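Local coordinates for protein putative 2,3,4,5-tetrahydropyridine-2-carboxylate N- succinyltransferase (Campylobacter jejuni, PDB 2RIJ) that probably catalyses the succinyl-CoA-dependent conversion of cyclic tetrahydrodipicolinate into acyclic N-succinyl-L-2-amino-6-oxopimelate, the first step of the succinylase route to lysine, at residues I109-L112 with K113-D117; A230-A233 with A234-I238. One frame throughout, in Å; residues are numbered along the deposited sequence.

Contact 1: residues I109-L112 with K113-D117; sequences IDLL and KIIKD
Leu-111 swings its CG away from the backbone N (chi1 -179°) and Ile-115, one turn further along the same alpha-helix, sets CG1 beside its own N (chi1 -70°), a pairing that brings the CD1 methyl of Ile-115 to 3.8 Å from CG of Leu-111. This i to i+4 apolar pair, met at an oblique angle, faces Ile-30 of strand 27-35, while Met-192 of the second subunit packs on both residues. Along the helix, Ile-115 N donates to Leu-111 O at 2.9 Å and Lys-116 N to Leu-112 O at the same length. Leu-112 turns into the interior of the N-terminal domain, against Ala-93 and Leu-94 of helix 87-96.

The polar flank is built differently. Lys-113 leaves the helix fully extended beyond CG, its CE passing across the CG2 methyl of Ile-109 at an angle, at 4.2 Å. Its ammonium group bonds to the carbonyl O of Leu-101, while that of Lys-116 makes a salt bridge to Asp-91. OD1 of Asp-110 and NZ of Lys-113 remain 4.4 Å apart, beyond a salt bridge, although the opposite charges probably still attract. A water bridges the two charged ends, donating to OD1 of Asp-110 at 2.6 Å and accepting from NZ of Lys-113 at 3.2 Å.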
ATOM      1  N   ILE A 109     -37.221 -59.087  -1.386  1.00 26.08           N
ATOM      2  CA  ILE A 109     -37.565 -60.491  -1.152  1.00 26.53           C
ATOM      3  C   ILE A 109     -36.271 -61.289  -1.044  1.00 26.86           C
ATOM      4  O   ILE A 109     -36.110 -62.066  -0.116  1.00 28.25           O
ATOM      5  CB  ILE A 109     -38.469 -61.096  -2.235  1.00 27.02           C
ATOM      6  CG1 ILE A 109     -39.659 -60.173  -2.530  1.00 26.30           C
ATOM      7  CG2 ILE A 109     -38.966 -62.478  -1.754  1.00 24.07           C
ATOM      8  CD1 ILE A 109     -40.829 -60.816  -3.381  1.00 27.09           C
ATOM      9  N   ASP A 110     -35.328 -61.068  -1.960  1.00 28.20           N
ATOM     10  CA  ASP A 110     -34.015 -61.728  -1.863  1.00 28.58           C
ATOM     11  C   ASP A 110     -33.332 -61.496  -0.512  1.00 27.35           C
ATOM     12  O   ASP A 110     -32.647 -62.366   0.012  1.00 26.35           O
ATOM     13  CB  ASP A 110     -33.062 -61.239  -2.964  1.00 30.59           C
ATOM     14  CG  ASP A 110     -33.557 -61.539  -4.383  1.00 37.16           C
ATOM     15  OD1 ASP A 110     -34.308 -62.516  -4.587  1.00 41.49           O
ATOM     16  OD2 ASP A 110     -33.210 -60.755  -5.304  1.00 46.10           O
ATOM     17  N   LEU A 111     -33.452 -60.279   0.008  1.00 27.22           N
ATOM     18  CA  LEU A 111     -32.827 -59.922   1.269  1.00 26.28           C
ATOM     19  C   LEU A 111     -33.411 -60.786   2.395  1.00 23.61           C
ATOM     20  O   LEU A 111     -32.674 -61.307   3.223  1.00 25.28           O
ATOM     21  CB  LEU A 111     -33.017 -58.412   1.575  1.00 24.10           C
ATOM     22  CG  LEU A 111     -32.335 -57.968   2.897  1.00 27.69           C
ATOM     23  CD1 LEU A 111     -30.803 -57.942   2.695  1.00 23.62           C
ATOM     24  CD2 LEU A 111     -32.865 -56.622   3.352  1.00 26.98           C
ATOM     25  N   LEU A 112     -34.743 -60.928   2.420  1.00 23.77           N
ATOM     26  CA  LEU A 112     -35.411 -61.782   3.424  1.00 25.95           C
ATOM     27  C   LEU A 112     -34.951 -63.255   3.351  1.00 25.28           C
ATOM     28  O   LEU A 112     -34.711 -63.886   4.368  1.00 23.80           O
ATOM     29  CB  LEU A 112     -36.932 -61.705   3.256  1.00 26.01           C
ATOM     30  CG  LEU A 112     -37.585 -60.388   3.698  1.00 27.45           C
ATOM     31  CD1 LEU A 112     -38.987 -60.345   3.218  1.00 25.14           C
ATOM     32  CD2 LEU A 112     -37.555 -60.167   5.225  1.00 24.41           C
ATOM     33  N   LYS A 113     -34.791 -63.781   2.143  1.00 24.78           N
ATOM     34  CA  LYS A 113     -34.277 -65.148   1.998  1.00 25.63           C
ATOM     35  C   LYS A 113     -32.915 -65.234   2.668  1.00 25.15           C
ATOM     36  O   LYS A 113     -32.612 -66.205   3.370  1.00 25.86           O
ATOM     37  CB  LYS A 113     -34.151 -65.524   0.535  1.00 25.34           C
ATOM     38  CG  LYS A 113     -35.459 -65.639  -0.171  1.00 25.43           C
ATOM     39  CD  LYS A 113     -35.231 -65.854  -1.654  1.00 35.56           C
ATOM     40  CE  LYS A 113     -36.544 -65.816  -2.411  1.00 37.71           C
ATOM     41  NZ  LYS A 113     -36.397 -66.327  -3.801  1.00 39.08           N
ATOM     42  N   ILE A 114     -32.091 -64.216   2.458  1.00 25.91           N
ATOM     43  CA  ILE A 114     -30.729 -64.197   3.025  1.00 26.46           C
ATOM     44  C   ILE A 114     -30.755 -64.088   4.546  1.00 26.88           C
ATOM     45  O   ILE A 114     -30.062 -64.812   5.227  1.00 26.86           O
ATOM     46  CB  ILE A 114     -29.858 -63.056   2.409  1.00 26.93           C
ATOM     47  CG1 ILE A 114     -29.432 -63.421   0.987  1.00 29.31           C
ATOM     48  CG2 ILE A 114     -28.587 -62.817   3.252  1.00 25.67           C
ATOM     49  CD1 ILE A 114     -29.067 -62.230   0.063  1.00 27.90           C
ATOM     50  N   ILE A 115     -31.591 -63.195   5.072  1.00 27.81           N
ATOM     51  CA  ILE A 115     -31.693 -63.011   6.508  1.00 29.09           C
ATOM     52  C   ILE A 115     -32.210 -64.300   7.172  1.00 29.63           C
ATOM     53  O   ILE A 115     -31.703 -64.695   8.209  1.00 29.06           O
ATOM     54  CB  ILE A 115     -32.586 -61.804   6.844  1.00 31.00           C
ATOM     55  CG1 ILE A 115     -31.874 -60.504   6.443  1.00 30.57           C
ATOM     56  CG2 ILE A 115     -32.950 -61.764   8.331  1.00 26.65           C
ATOM     57  CD1 ILE A 115     -32.820 -59.302   6.465  1.00 31.77           C
ATOM     58  N   LYS A 116     -33.191 -64.955   6.556  1.00 28.31           N
ATOM     59  CA  LYS A 116     -33.712 -66.240   7.094  1.00 30.48           C
ATOM     60  C   LYS A 116     -32.587 -67.244   7.187  1.00 31.86           C
ATOM     61  O   LYS A 116     -32.358 -67.836   8.230  1.00 29.16           O
ATOM     62  CB  LYS A 116     -34.797 -66.826   6.210  1.00 30.22           C
ATOM     63  CG  LYS A 116     -35.412 -68.117   6.798  1.00 31.05           C
ATOM     64  CD  LYS A 116     -36.320 -68.815   5.829  1.00 30.36           C
ATOM     65  CE  LYS A 116     -36.690 -70.241   6.331  1.00 36.17           C
ATOM     66  NZ  LYS A 116     -37.078 -70.392   7.777  1.00 25.87           N
ATOM     67  N   ASP A 117     -31.874 -67.409   6.087  1.00 31.60           N
ATOM     68  CA  ASP A 117     -30.693 -68.261   6.066  1.00 32.22           C
ATOM     69  C   ASP A 117     -29.597 -67.905   7.084  1.00 32.57           C
ATOM     70  O   ASP A 117     -28.963 -68.805   7.637  1.00 34.54           O
ATOM     71  CB  ASP A 117     -30.138 -68.294   4.640  1.00 32.39           C
ATOM     72  CG  ASP A 117     -28.942 -69.224   4.496  1.00 45.18           C
ATOM     73  OD1 ASP A 117     -29.061 -70.391   4.902  1.00 60.66           O
ATOM     74  OD2 ASP A 117     -27.891 -68.784   3.974  1.00 52.12           O
TER
HETATM   75  O   HOH W   1     -33.609 -65.065  -4.664  1.00 61.25           O

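Contact 2: residues A230-A233 with A234-I238; sequences ASLA and AGTTI
Ala-233 to Thr-236 form a type II beta turn, closed by a 3.0 Å hydrogen bond from Thr-236 N to Ala-233 O, with Gly-235 at a positive phi of 97°, where a side chain would be jammed against the preceding carbonyl. Thr-236 adds a second bond to the same acceptor: with OG1 held beside its own backbone N (chi1 -63°), the hydroxyl donates to Ala-233 O at 2.7 Å. Both donors come in from one face of the carbonyl plane, the hydroxyl tilted 24° out of it. On the two flanks of the turn, CD1 of Leu-232 meets CG1 of Ile-238 at 4.0 Å, the side chains crossing at about a right angle, and Val-245 touches both. The turn is a corner of the left-handed parallel beta-helix built by hexapeptide repeats; it leads into strand 237-238, where the Ile-238 side chain lies about 8 Å from that of Glu-258, the predicted acyl-anhydride residue. Thr-251 OG1 bonds both to Ala-233 N and to Thr-236 OG1, linking the corner to the following coil. Because Thr-236 OG1 donates its proton to Ala-233 O, it probably accepts from Thr-251, two partners that would fix the rotation of this buried hydroxyl.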
ATOM      1  N   ALA A 230     -21.579 -38.476   3.903  1.00 19.18           N
ATOM      2  CA  ALA A 230     -21.099 -37.715   2.774  1.00 19.73           C
ATOM      3  C   ALA A 230     -21.867 -38.159   1.519  1.00 20.53           C
ATOM      4  O   ALA A 230     -22.323 -39.309   1.407  1.00 20.88           O
ATOM      5  CB  ALA A 230     -19.539 -37.880   2.592  1.00 17.01           C
ATOM      6  N   SER A 231     -21.990 -37.238   0.575  1.00 20.42           N
ATOM      7  CA  SER A 231     -22.653 -37.489  -0.696  1.00 18.84           C
ATOM      8  C   SER A 231     -21.731 -37.090  -1.848  1.00 21.44           C
ATOM      9  O   SER A 231     -21.429 -35.915  -2.031  1.00 24.95           O
ATOM     10  CB  SER A 231     -23.965 -36.726  -0.742  1.00 22.54           C
ATOM     11  OG  SER A 231     -24.645 -36.961  -1.949  1.00 23.80           O
ATOM     12  N   LEU A 232     -21.247 -38.076  -2.579  1.00 22.06           N
ATOM     13  CA  LEU A 232     -20.333 -37.861  -3.693  1.00 22.78           C
ATOM     14  C   LEU A 232     -21.006 -38.202  -5.025  1.00 22.05           C
ATOM     15  O   LEU A 232     -21.352 -39.352  -5.266  1.00 22.31           O
ATOM     16  CB  LEU A 232     -19.097 -38.715  -3.490  1.00 23.58           C
ATOM     17  CG  LEU A 232     -18.376 -38.631  -2.125  1.00 24.77           C
ATOM     18  CD1 LEU A 232     -17.103 -39.513  -2.221  1.00 25.78           C
ATOM     19  CD2 LEU A 232     -18.054 -37.156  -1.709  1.00 23.44           C
ATOM     20  N   ALA A 233     -21.185 -37.205  -5.884  1.00 19.75           N
ATOM     21  CA  ALA A 233     -21.739 -37.430  -7.224  1.00 21.25           C
ATOM     22  C   ALA A 233     -20.791 -38.311  -8.005  1.00 22.58           C
ATOM     23  O   ALA A 233     -19.565 -38.269  -7.792  1.00 20.71           O
ATOM     24  CB  ALA A 233     -22.013 -36.103  -7.966  1.00 16.97           C
ATOM     25  N   ALA A 234     -21.366 -39.131  -8.874  1.00 22.23           N
ATOM     26  CA  ALA A 234     -20.613 -40.054  -9.750  1.00 22.64           C
ATOM     27  C   ALA A 234     -19.508 -39.281 -10.475  1.00 23.83           C
ATOM     28  O   ALA A 234     -19.730 -38.182 -11.000  1.00 23.56           O
ATOM     29  CB  ALA A 234     -21.576 -40.786 -10.766  1.00 22.91           C
ATOM     30  N   GLY A 235     -18.302 -39.841 -10.457  1.00 22.17           N
ATOM     31  CA  GLY A 235     -17.206 -39.221 -11.126  1.00 20.89           C
ATOM     32  C   GLY A 235     -16.337 -38.396 -10.201  1.00 20.00           C
ATOM     33  O   GLY A 235     -15.312 -37.907 -10.626  1.00 21.65           O
ATOM     34  N   THR A 236     -16.740 -38.207  -8.934  1.00 21.03           N
ATOM     35  CA  THR A 236     -15.873 -37.471  -7.996  1.00 20.36           C
ATOM     36  C   THR A 236     -14.601 -38.248  -7.628  1.00 21.45           C
ATOM     37  O   THR A 236     -14.643 -39.477  -7.518  1.00 20.70           O
ATOM     38  CB  THR A 236     -16.715 -37.160  -6.735  1.00 22.44           C
ATOM     39  OG1 THR A 236     -17.800 -36.289  -7.130  1.00 20.58           O
ATOM     40  CG2 THR A 236     -15.897 -36.492  -5.574  1.00 20.94           C
ATOM     41  N   THR A 237     -13.494 -37.529  -7.415  1.00 21.83           N
ATOM     42  CA  THR A 237     -12.228 -38.054  -6.881  1.00 20.26           C
ATOM     43  C   THR A 237     -11.892 -37.337  -5.581  1.00 19.58           C
ATOM     44  O   THR A 237     -11.829 -36.095  -5.523  1.00 16.96           O
ATOM     45  CB  THR A 237     -11.065 -37.870  -7.879  1.00 22.98           C
ATOM     46  OG1 THR A 237     -11.419 -38.467  -9.134  1.00 22.27           O
ATOM     47  CG2 THR A 237      -9.750 -38.473  -7.381  1.00 21.61           C
ATOM     48  N   ILE A 238     -11.696 -38.109  -4.535  1.00 20.70           N
ATOM     49  CA  ILE A 238     -11.144 -37.599  -3.266  1.00 19.83           C
ATOM     50  C   ILE A 238      -9.692 -38.057  -3.128  1.00 19.46           C
ATOM     51  O   ILE A 238      -9.383 -39.256  -2.926  1.00 19.88           O
ATOM     52  CB  ILE A 238     -11.925 -38.072  -2.030  1.00 21.21           C
ATOM     53  CG1 ILE A 238     -13.468 -37.940  -2.262  1.00 22.45           C
ATOM     54  CG2 ILE A 238     -11.469 -37.323  -0.768  1.00 20.17           C
ATOM     55  CD1 ILE A 238     -13.909 -36.474  -2.553  1.00 22.49           C
TER

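Overall arrangement
Contact 1 comes first along the chain, within helix 107-117 of the N-terminal domain; its pairs lie one helical turn apart, so it closes no longer loop. The chain then passes through strand 124-129 and several further helices before strand 219-220, and contact 2 turns the corner between that strand and strand 237-238. The two lie in series, neither nested nor crossed, with centres about 31 Å apart and nearest atoms about 20 Å apart. Contact 1 ties its helix to helix 87-96, strand 27-35 and the second subunit, whereas contact 2 joins neighbouring coils at the beginning of the beta-helix, and no other chain touches it.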